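Local atomic coordinates of fusolin (Unidentified entomopoxvirus, PDB entry 4YN2), a protein that crystallises in vivo into viral spindles that enhance virulence, probably acting on chitin through a domain of the lytic polysaccharide monooxygenase family. Residues V149-P154 against D169-D174. Sequence-based numbering, arbitrary orientation.
With NAG (2-acetamido-2-deoxy-beta-D-glucopyranose), chain B.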
loop_
_atom_site.group_PDB
_atom_site.type_symbol
_atom_site.label_atom_id
_atom_site.label_comp_id
_atom_site.label_asym_id
_atom_site.label_seq_id
_atom_site.Cartn_x
_atom_site.Cartn_y
_atom_site.Cartn_z
ATOM N N VAL A 149 2.783 0.961 -13.603
ATOM C CA VAL A 149 2.570 1.466 -12.259
ATOM C C VAL A 149 1.450 2.466 -12.333
ATOM O O VAL A 149 1.473 3.355 -13.187
ATOM C CB VAL A 149 3.824 2.082 -11.599
ATOM C CG1 VAL A 149 3.551 2.406 -10.138
ATOM C CG2 VAL A 149 5.020 1.146 -11.716
ATOM N N TYR A 150 0.460 2.302 -11.457
ATOM C CA TYR A 150 -0.659 3.219 -11.307
ATOM C C TYR A 150 -0.586 3.797 -9.941
ATOM O O TYR A 150 0.017 3.192 -9.066
ATOM C CB TYR A 150 -2.024 2.534 -11.487
ATOM C CG TYR A 150 -2.200 1.779 -12.780
ATOM C CD1 TYR A 150 -1.599 0.539 -12.974
ATOM C CD2 TYR A 150 -2.968 2.301 -13.817
ATOM C CE1 TYR A 150 -1.758 -0.164 -14.164
ATOM C CE2 TYR A 150 -3.110 1.615 -15.026
ATOM C CZ TYR A 150 -2.490 0.389 -15.199
ATOM O OH TYR A 150 -2.632 -0.288 -16.383
ATOM N N ILE A 151 -1.208 4.943 -9.742
ATOM C CA ILE A 151 -1.323 5.562 -8.436
ATOM C C ILE A 151 -2.770 5.955 -8.259
ATOM O O ILE A 151 -3.436 6.356 -9.219
ATOM C CB ILE A 151 -0.356 6.761 -8.207
ATOM C CG1 ILE A 151 -0.384 7.200 -6.729
ATOM C CG2 ILE A 151 -0.664 7.946 -9.150
ATOM C CD1 ILE A 151 0.736 8.141 -6.326
ATOM N N THR A 152 -3.253 5.874 -7.032
ATOM C CA THR A 152 -4.597 6.304 -6.746
ATOM C C THR A 152 -4.737 7.798 -7.035
ATOM O O THR A 152 -3.783 8.563 -6.884
ATOM C CB THR A 152 -4.964 6.000 -5.308
ATOM O OG1 THR A 152 -3.851 6.307 -4.467
ATOM C CG2 THR A 152 -5.407 4.556 -5.114
ATOM N N LYS A 153 -5.933 8.206 -7.413
ATOM C CA LYS A 153 -6.239 9.615 -7.679
ATOM C C LYS A 153 -6.077 10.447 -6.392
ATOM O O LYS A 153 -6.132 9.893 -5.288
ATOM C CB LYS A 153 -7.645 9.776 -8.286
ATOM C CG LYS A 153 -7.673 9.338 -9.740
ATOM C CD LYS A 153 -9.028 9.510 -10.386
ATOM C CE LYS A 153 -9.104 8.921 -11.785
ATOM N NZ LYS A 153 -8.405 9.761 -12.789
ATOM N N PRO A 154 -5.796 11.761 -6.538
ATOM C CA PRO A 154 -5.483 12.613 -5.375
ATOM C C PRO A 154 -6.408 12.604 -4.155
ATOM O O PRO A 154 -5.903 12.824 -3.049
ATOM C CB PRO A 154 -5.495 14.010 -5.978
ATOM C CG PRO A 154 -5.053 13.814 -7.353
ATOM C CD PRO A 154 -5.651 12.524 -7.794
ATOM N N ASP A 169 -4.654 6.106 -11.771
ATOM C CA ASP A 169 -4.033 6.840 -12.876
ATOM C C ASP A 169 -2.746 6.146 -13.283
ATOM O O ASP A 169 -1.915 5.923 -12.405
ATOM C CB ASP A 169 -3.672 8.263 -12.432
ATOM C CG ASP A 169 -4.830 9.196 -12.194
ATOM O OD1 ASP A 169 -5.845 9.069 -12.903
ATOM O OD2 ASP A 169 -4.693 10.097 -11.353
ATOM N N LEU A 170 -2.536 5.860 -14.584
ATOM C CA LEU A 170 -1.291 5.238 -15.039
ATOM C C LEU A 170 -0.172 6.270 -15.000
ATOM O O LEU A 170 -0.344 7.351 -15.555
ATOM C CB LEU A 170 -1.454 4.675 -16.458
ATOM C CG LEU A 170 -0.216 4.003 -17.094
ATOM C CD1 LEU A 170 0.066 2.658 -16.479
ATOM C CD2 LEU A 170 -0.434 3.820 -18.564
ATOM N N ILE A 171 0.947 5.972 -14.316
ATOM C CA ILE A 171 2.097 6.895 -14.253
ATOM C C ILE A 171 3.362 6.283 -14.867
ATOM O O ILE A 171 4.338 7.003 -15.045
ATOM C CB ILE A 171 2.367 7.380 -12.800
ATOM C CG1 ILE A 171 2.694 6.212 -11.834
ATOM C CG2 ILE A 171 1.160 8.193 -12.305
ATOM C CD1 ILE A 171 3.275 6.631 -10.500
ATOM N N TYR A 172 3.375 4.976 -15.176
ATOM C CA TYR A 172 4.577 4.348 -15.706
ATOM C C TYR A 172 4.250 3.110 -16.508
ATOM O O TYR A 172 3.376 2.340 -16.128
ATOM C CB TYR A 172 5.498 3.972 -14.557
ATOM C CG TYR A 172 6.877 3.512 -14.958
ATOM C CD1 TYR A 172 7.889 4.428 -15.221
ATOM C CD2 TYR A 172 7.200 2.160 -14.982
ATOM C CE1 TYR A 172 9.183 4.012 -15.520
ATOM C CE2 TYR A 172 8.477 1.728 -15.332
ATOM C CZ TYR A 172 9.480 2.657 -15.561
ATOM O OH TYR A 172 10.752 2.211 -15.848
ATOM N N ASN A 173 4.928 2.949 -17.626
ATOM C CA ASN A 173 4.780 1.803 -18.488
ATOM C C ASN A 173 6.103 1.557 -19.209
ATOM O O ASN A 173 6.496 2.354 -20.063
ATOM C CB ASN A 173 3.641 2.005 -19.459
ATOM C CG ASN A 173 3.302 0.763 -20.209
ATOM O OD1 ASN A 173 3.826 -0.320 -19.936
ATOM N ND2 ASN A 173 2.430 0.888 -21.181
ATOM N N ASP A 174 6.804 0.471 -18.852
ATOM C CA ASP A 174 8.128 0.225 -19.428
ATOM C C ASP A 174 8.599 -1.200 -19.229
ATOM O O ASP A 174 8.075 -1.904 -18.376
ATOM C CB ASP A 174 9.145 1.169 -18.727
ATOM C CG ASP A 174 10.441 1.444 -19.483
ATOM O OD1 ASP A 174 10.454 1.278 -20.705
ATOM O OD2 ASP A 174 11.414 1.904 -18.844
HETATM C C1 NAG B . 2.033 -0.218 -21.996
HETATM C C2 NAG B . 0.585 -0.090 -22.459
HETATM C C3 NAG B . 0.254 -1.296 -23.337
HETATM C C4 NAG B . 1.271 -1.434 -24.467
HETATM C C5 NAG B . 2.697 -1.430 -23.924
HETATM C C6 NAG B . 3.758 -1.437 -25.004
HETATM C C7 NAG B . -1.265 0.915 -21.172
HETATM C C8 NAG B . -2.035 0.864 -19.889
HETATM N N2 NAG B . -0.320 -0.026 -21.325
HETATM O O3 NAG B . -1.040 -1.076 -23.884
HETATM O O4 NAG B . 1.074 -2.657 -25.160
HETATM O O5 NAG B . 2.894 -0.251 -23.133
HETATM O O6 NAG B . 3.556 -0.425 -25.972
HETATM O O7 NAG B . -1.503 1.751 -22.037
#
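Leu170 CD1 lies over one face of the Tyr150 ring, 3.8 Å from its centroid and displaced toward the rim, a CH-pi contact within the non-hydrogen-bonded pair of two antiparallel strands. With CG anti to the backbone N (chi1 179°), the isobutyl group of Leu170 sits beside the phenol, and its second torsion turns CD1 over the ring and CD2 to the acetamido methyl of the glycan, 3.6 Å from NAG C8. Tyr150 OH meets the same methyl, and the Tyr150 ring also packs edge-to-face with Trp165. The sugar is covalently bound through C1 to Asn173 ND2, an N-glycosylation linkage, and Glu148 hydrogen-bonds both it and Tyr150 OH. On the other face of the sheet, which carries Val149, Tyr172 and Ile151, Val149 CB packs against Tyr172 CB, 3.9 Å away. Ile171, from a bulge, brings its CG2 to Ile151 CG2 at 3.7 Å, and both isoleucines rest on Pro200. This classic beta bulge shifts the register by one: Ile171 and Tyr172 both face Val149, whose carbonyl oxygen accepts from both of their amides, while Val149 N bonds back to Tyr172 O. Ile171 N gives the straighter bond, 2.9 Å from Val149 O (166° at the hydrogen); Tyr172 N bonds the same oxygen at a more bent 136°. Beyond the bulge, Ile151 and Asp169 form a hydrogen-bonded pair with bonds in both directions. Past the strand end, Lys153 bends at its last torsion and brings NZ to the syn side of Asp169 OD1, 2.7 Å away. The chemistry thus divides along the hairpin: opposite charges, which probably stabilise each other, tie its loop-side end, a shared carbonyl secures the bulge, and Leu170 and the Tyr150 hydroxyl line the place of the acetamido methyl of a sugar already anchored covalently at Asn173.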